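Local coordinates for ribosomal-protein-S5-alanine N-acetyltransferase (Vibrio fischeri, PDB 3IGR) that probably transfers an acetyl group from acetyl-CoA to the N-terminal alanine of ribosomal protein uS5, as a GNAT-fold enzyme of the RimJ subfamily, at residues A[42-45]-A[46-49]; A[162-166]-A[167-171]. All coordinates share one frame; numbering follows the deposited sequence.

Contact 1. Residues A[42-45]-A[46-49]; sequences SHAF and FTPE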
loop_
_atom_site.group_PDB
_atom_site.type_symbol
_atom_site.label_atom_id
_atom_site.label_comp_id
_atom_site.label_asym_id
_atom_site.label_seq_id
_atom_site.Cartn_x
_atom_site.Cartn_y
_atom_site.Cartn_z
ATOM N N SER A 42 22.223 17.013 -21.625
ATOM C CA SER A 42 22.962 17.160 -22.883
ATOM C C SER A 42 22.255 16.420 -24.028
ATOM O O SER A 42 21.343 15.602 -23.791
ATOM C CB SER A 42 24.368 16.594 -22.704
ATOM O OG SER A 42 24.278 15.178 -22.554
ATOM N N HIS A 43 22.684 16.688 -25.263
ATOM C CA HIS A 43 22.134 16.006 -26.439
ATOM C C HIS A 43 22.390 14.497 -26.394
ATOM O O HIS A 43 21.496 13.709 -26.710
ATOM C CB HIS A 43 22.676 16.613 -27.754
ATOM C CG HIS A 43 22.118 15.975 -28.991
ATOM N ND1 HIS A 43 22.911 15.383 -29.952
ATOM C CD2 HIS A 43 20.840 15.809 -29.410
ATOM C CE1 HIS A 43 22.150 14.900 -30.918
ATOM N NE2 HIS A 43 20.889 15.144 -30.615
ATOM N N ALA A 44 23.603 14.111 -25.996
ATOM C CA ALA A 44 24.038 12.703 -25.949
ATOM C C ALA A 44 23.141 11.823 -25.086
ATOM O O ALA A 44 23.030 10.611 -25.313
ATOM C CB ALA A 44 25.497 12.597 -25.481
ATOM N N PHE A 45 22.486 12.443 -24.111
ATOM C CA PHE A 45 21.524 11.785 -23.247
ATOM C C PHE A 45 20.345 11.150 -23.986
ATOM O O PHE A 45 19.712 10.221 -23.473
ATOM C CB PHE A 45 21.000 12.805 -22.237
ATOM C CG PHE A 45 20.282 12.198 -21.089
ATOM C CD1 PHE A 45 20.986 11.639 -20.033
ATOM C CD2 PHE A 45 18.889 12.189 -21.052
ATOM C CE1 PHE A 45 20.306 11.065 -18.963
ATOM C CE2 PHE A 45 18.210 11.634 -19.977
ATOM C CZ PHE A 45 18.919 11.066 -18.939
ATOM N N PHE A 46 20.043 11.653 -25.178
ATOM C CA PHE A 46 18.867 11.225 -25.911
ATOM C C PHE A 46 19.199 10.380 -27.155
ATOM O O PHE A 46 18.301 10.050 -27.928
ATOM C CB PHE A 46 18.003 12.428 -26.296
ATOM C CG PHE A 46 17.608 13.310 -25.133
ATOM C CD1 PHE A 46 16.580 12.941 -24.275
ATOM C CD2 PHE A 46 18.242 14.530 -24.915
ATOM C CE1 PHE A 46 16.203 13.775 -23.212
ATOM C CE2 PHE A 46 17.867 15.360 -23.863
ATOM C CZ PHE A 46 16.852 14.979 -23.009
ATOM N N THR A 47 20.471 10.010 -27.307
ATOM C CA THR A 47 20.951 9.176 -28.412
ATOM C C THR A 47 21.417 7.799 -27.923
ATOM O O THR A 47 21.977 7.702 -26.833
ATOM C CB THR A 47 22.185 9.790 -29.085
ATOM O OG1 THR A 47 23.276 9.776 -28.155
ATOM C CG2 THR A 47 21.918 11.218 -29.562
ATOM N N PRO A 48 21.250 6.749 -28.764
ATOM C CA PRO A 48 21.803 5.425 -28.457
ATOM C C PRO A 48 23.328 5.404 -28.275
ATOM O O PRO A 48 23.820 4.698 -27.397
ATOM C CB PRO A 48 21.376 4.572 -29.662
ATOM C CG PRO A 48 20.157 5.261 -30.191
ATOM C CD PRO A 48 20.433 6.721 -29.993
ATOM N N GLU A 49 24.071 6.176 -29.074
ATOM C CA GLU A 49 25.533 6.236 -28.918
ATOM C C GLU A 49 25.967 6.795 -27.565
ATOM O O GLU A 49 26.939 6.314 -26.982
ATOM C CB GLU A 49 26.226 6.989 -30.063
ATOM C CG GLU A 49 25.360 7.995 -30.815
ATOM C CD GLU A 49 24.475 7.346 -31.873
ATOM O OE1 GLU A 49 25.007 6.755 -32.838
ATOM O OE2 GLU A 49 23.238 7.439 -31.742
#
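H43 and A44 receive backbone bonds from F46 and T47 as the chain makes a short 3-10 turn: F46 N donates to H43 O at 2.9 Å, nearly straight at 166°, and T47 N to A44 O at 3.3 Å. The second of these carbonyls is gripped twice, because T47 OG1 also donates to A44 O, at 3.0 Å and from the same face of the carbonyl plane as the amide. With chi1 at 66°, OG1 lies between the backbone N and the carbonyl carbon, where it can reach back to A44 and forward to G50 N at once. T47 is thus the N-cap of helix 48-63, and its hydroxyl ties the incoming 3-10 segment to the first turn of that helix. The threonine methyl serves a different partner: CG2 sits over one face of the H43 imidazole, displaced toward the rim, in a CH-pi contact 4.2 Å from the ring centroid. Successive phenylalanines form a T-shaped pair, the edge of F45 directed at the face of F46, with centroids 5.3 Å apart and planes at 83°. F45 CD2 makes the touch, 3.8 Å from F46 CE1. S42 O approaches the F46 ring obliquely, 3.5 Å from CD2. Both phenylalanines also meet F27 of helix 20-29, while F45 O accepts a hydrogen bond from W51 NE1.

Contact 2. Residues A[162-166]-A[167-171]; sequences YLYIN and GAWED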
loop_
_atom_site.group_PDB
_atom_site.type_symbol
_atom_site.label_atom_id
_atom_site.label_comp_id
_atom_site.label_asym_id
_atom_site.label_seq_id
_atom_site.Cartn_x
_atom_site.Cartn_y
_atom_site.Cartn_z
ATOM N N TYR A 162 17.787 23.864 -3.926
ATOM C CA TYR A 162 18.601 22.690 -3.796
ATOM C C TYR A 162 19.268 22.277 -5.114
ATOM O O TYR A 162 20.477 22.067 -5.157
ATOM C CB TYR A 162 17.708 21.583 -3.234
ATOM C CG TYR A 162 18.416 20.307 -2.896
ATOM C CD1 TYR A 162 19.430 20.277 -1.946
ATOM C CD2 TYR A 162 18.032 19.113 -3.499
ATOM C CE1 TYR A 162 20.071 19.075 -1.616
ATOM C CE2 TYR A 162 18.658 17.912 -3.187
ATOM C CZ TYR A 162 19.675 17.901 -2.250
ATOM O OH TYR A 162 20.285 16.711 -1.958
ATOM N N LEU A 163 18.463 22.163 -6.167
ATOM C CA LEU A 163 18.903 21.746 -7.489
ATOM C C LEU A 163 18.455 22.743 -8.540
ATOM O O LEU A 163 17.361 23.322 -8.445
ATOM C CB LEU A 163 18.312 20.389 -7.853
ATOM C CG LEU A 163 19.121 19.175 -7.470
ATOM C CD1 LEU A 163 18.283 17.885 -7.639
ATOM C CD2 LEU A 163 20.365 19.156 -8.359
ATOM N N TYR A 164 19.297 22.926 -9.546
ATOM C CA TYR A 164 19.031 23.925 -10.583
ATOM C C TYR A 164 18.287 23.227 -11.698
ATOM O O TYR A 164 18.809 22.325 -12.339
ATOM C CB TYR A 164 20.342 24.535 -11.081
ATOM C CG TYR A 164 20.167 25.830 -11.858
ATOM C CD1 TYR A 164 19.990 27.044 -11.191
ATOM C CD2 TYR A 164 20.149 25.830 -13.250
ATOM C CE1 TYR A 164 19.824 28.253 -11.893
ATOM C CE2 TYR A 164 19.970 27.038 -13.978
ATOM C CZ TYR A 164 19.816 28.233 -13.292
ATOM O OH TYR A 164 19.663 29.414 -13.990
ATOM N N ILE A 165 17.026 23.598 -11.863
ATOM C CA ILE A 165 16.138 22.897 -12.766
ATOM C C ILE A 165 15.421 23.912 -13.643
ATOM O O ILE A 165 14.801 24.838 -13.122
ATOM C CB ILE A 165 15.110 22.046 -11.974
ATOM C CG1 ILE A 165 15.816 20.859 -11.293
ATOM C CG2 ILE A 165 13.990 21.565 -12.900
ATOM C CD1 ILE A 165 14.990 20.132 -10.236
ATOM N N ASN A 166 15.510 23.749 -14.971
ATOM C CA ASN A 166 14.725 24.590 -15.891
ATOM C C ASN A 166 14.937 26.084 -15.580
ATOM O O ASN A 166 13.984 26.840 -15.503
ATOM C CB ASN A 166 13.218 24.221 -15.816
ATOM C CG ASN A 166 12.420 24.758 -16.997
ATOM O OD1 ASN A 166 12.957 24.954 -18.082
ATOM N ND2 ASN A 166 11.128 24.975 -16.792
ATOM N N GLY A 167 16.191 26.473 -15.334
ATOM C CA GLY A 167 16.557 27.883 -15.160
ATOM C C GLY A 167 16.340 28.510 -13.787
ATOM O O GLY A 167 16.359 29.742 -13.672
ATOM N N ALA A 168 16.129 27.689 -12.759
ATOM C CA ALA A 168 15.965 28.186 -11.375
ATOM C C ALA A 168 16.324 27.142 -10.314
ATOM O O ALA A 168 16.189 25.939 -10.544
ATOM C CB ALA A 168 14.524 28.682 -11.143
ATOM N N TRP A 169 16.754 27.611 -9.143
ATOM C CA TRP A 169 16.990 26.735 -8.002
ATOM C C TRP A 169 15.655 26.292 -7.400
ATOM O O TRP A 169 14.764 27.128 -7.163
ATOM C CB TRP A 169 17.815 27.457 -6.948
ATOM C CG TRP A 169 19.213 27.712 -7.386
ATOM C CD1 TRP A 169 19.766 28.927 -7.794
ATOM C CD2 TRP A 169 20.255 26.738 -7.493
ATOM N NE1 TRP A 169 21.086 28.736 -8.132
ATOM C CE2 TRP A 169 21.413 27.409 -7.944
ATOM C CE3 TRP A 169 20.323 25.359 -7.239
ATOM C CZ2 TRP A 169 22.630 26.734 -8.161
ATOM C CZ3 TRP A 169 21.524 24.691 -7.444
ATOM C CH2 TRP A 169 22.666 25.383 -7.909
ATOM N N GLU A 170 15.498 24.989 -7.179
ATOM C CA GLU A 170 14.222 24.475 -6.680
ATOM C C GLU A 170 14.380 23.893 -5.274
ATOM O O GLU A 170 15.296 23.115 -5.024
ATOM C CB GLU A 170 13.652 23.427 -7.652
ATOM C CG GLU A 170 13.213 24.012 -9.009
ATOM C CD GLU A 170 11.846 24.671 -8.949
ATOM O OE1 GLU A 170 11.187 24.603 -7.896
ATOM O OE2 GLU A 170 11.415 25.259 -9.965
ATOM N N ASP A 171 13.542 24.347 -4.354
ATOM C CA ASP A 171 13.429 23.761 -3.027
ATOM C C ASP A 171 13.130 22.246 -3.166
ATOM O O ASP A 171 12.446 21.827 -4.109
ATOM C CB ASP A 171 12.289 24.451 -2.231
ATOM C CG ASP A 171 12.555 25.941 -1.932
ATOM O OD1 ASP A 171 13.650 26.465 -2.226
ATOM O OD2 ASP A 171 11.660 26.604 -1.365
HETATM O O HOH W 1 12.242 25.217 -12.221
#
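The indole of W169 takes the edge of Y164 on one face, with Y164 CD1 over the centre of the ring system and 3.6 Å from W169 CE2. The pair is T-shaped, the phenol plane turned 74° from the indole. Y164 CB adds a CH-pi contact to the same indole, 3.9 Å from the centroid of its six-membered ring and close to the ring normal. At the rim of the indole, W169 CZ3 comes to 3.6 Å from Y162 O. One face of the phenol is covered by A168 N, offset toward the rim, while Y164 CZ lies 3.5 Å from G167 C. The Y164 side chain leaves the strand with chi1 at -164°, CG opposite the amide nitrogen, which carries the ring along the hairpin toward the turn; a bound sodium ion lies about 4 Å from this side chain.

Across the sheet from this aromatic pair, L163, I165, A168 and E170 share the other face. E170 CG packs against I165 CB at 4.0 Å; beyond it the chain bends at chi2, and OE1 forms a salt bridge with R140. A water donates to I165 O at 2.7 Å.

Backbone pairing is antiparallel: I165 N and A168 O bond almost straight at 173°, A168 N returns a bond to I165 O, and E170 N donates to L163 O. E170 O accepts from Y162 N at 2.8 Å and weakly from L163 N, so Y162 and L163 together face E170. N166 and G167, both with positive phi, occupy the corner positions. The arrangement is a beta hairpin with a two-residue loop in a type I' turn and a classic bulge at its base.

Both contacts are local and lie at the surface, about 22 Å apart between centres and about 11 Å between nearest atoms, so they do not touch. Contact 1 leads into helix 48-63 and leans on helix 20-29; contact 2 closes the hairpin of strands 164-165 and 168-178. Each has a T-shaped aromatic pair, but residues 42-49 form theirs from neighbours in sequence, one of them buried, whereas residues 162-171 form it across a non-hydrogen-bonded strand pair on an exposed face. Their polar chemistry differs too: a threonine hydroxyl joins the backbone bonds of the helix start, while interstrand amide bonds join the hairpin and E170 is salt-bridged to R140 beyond it.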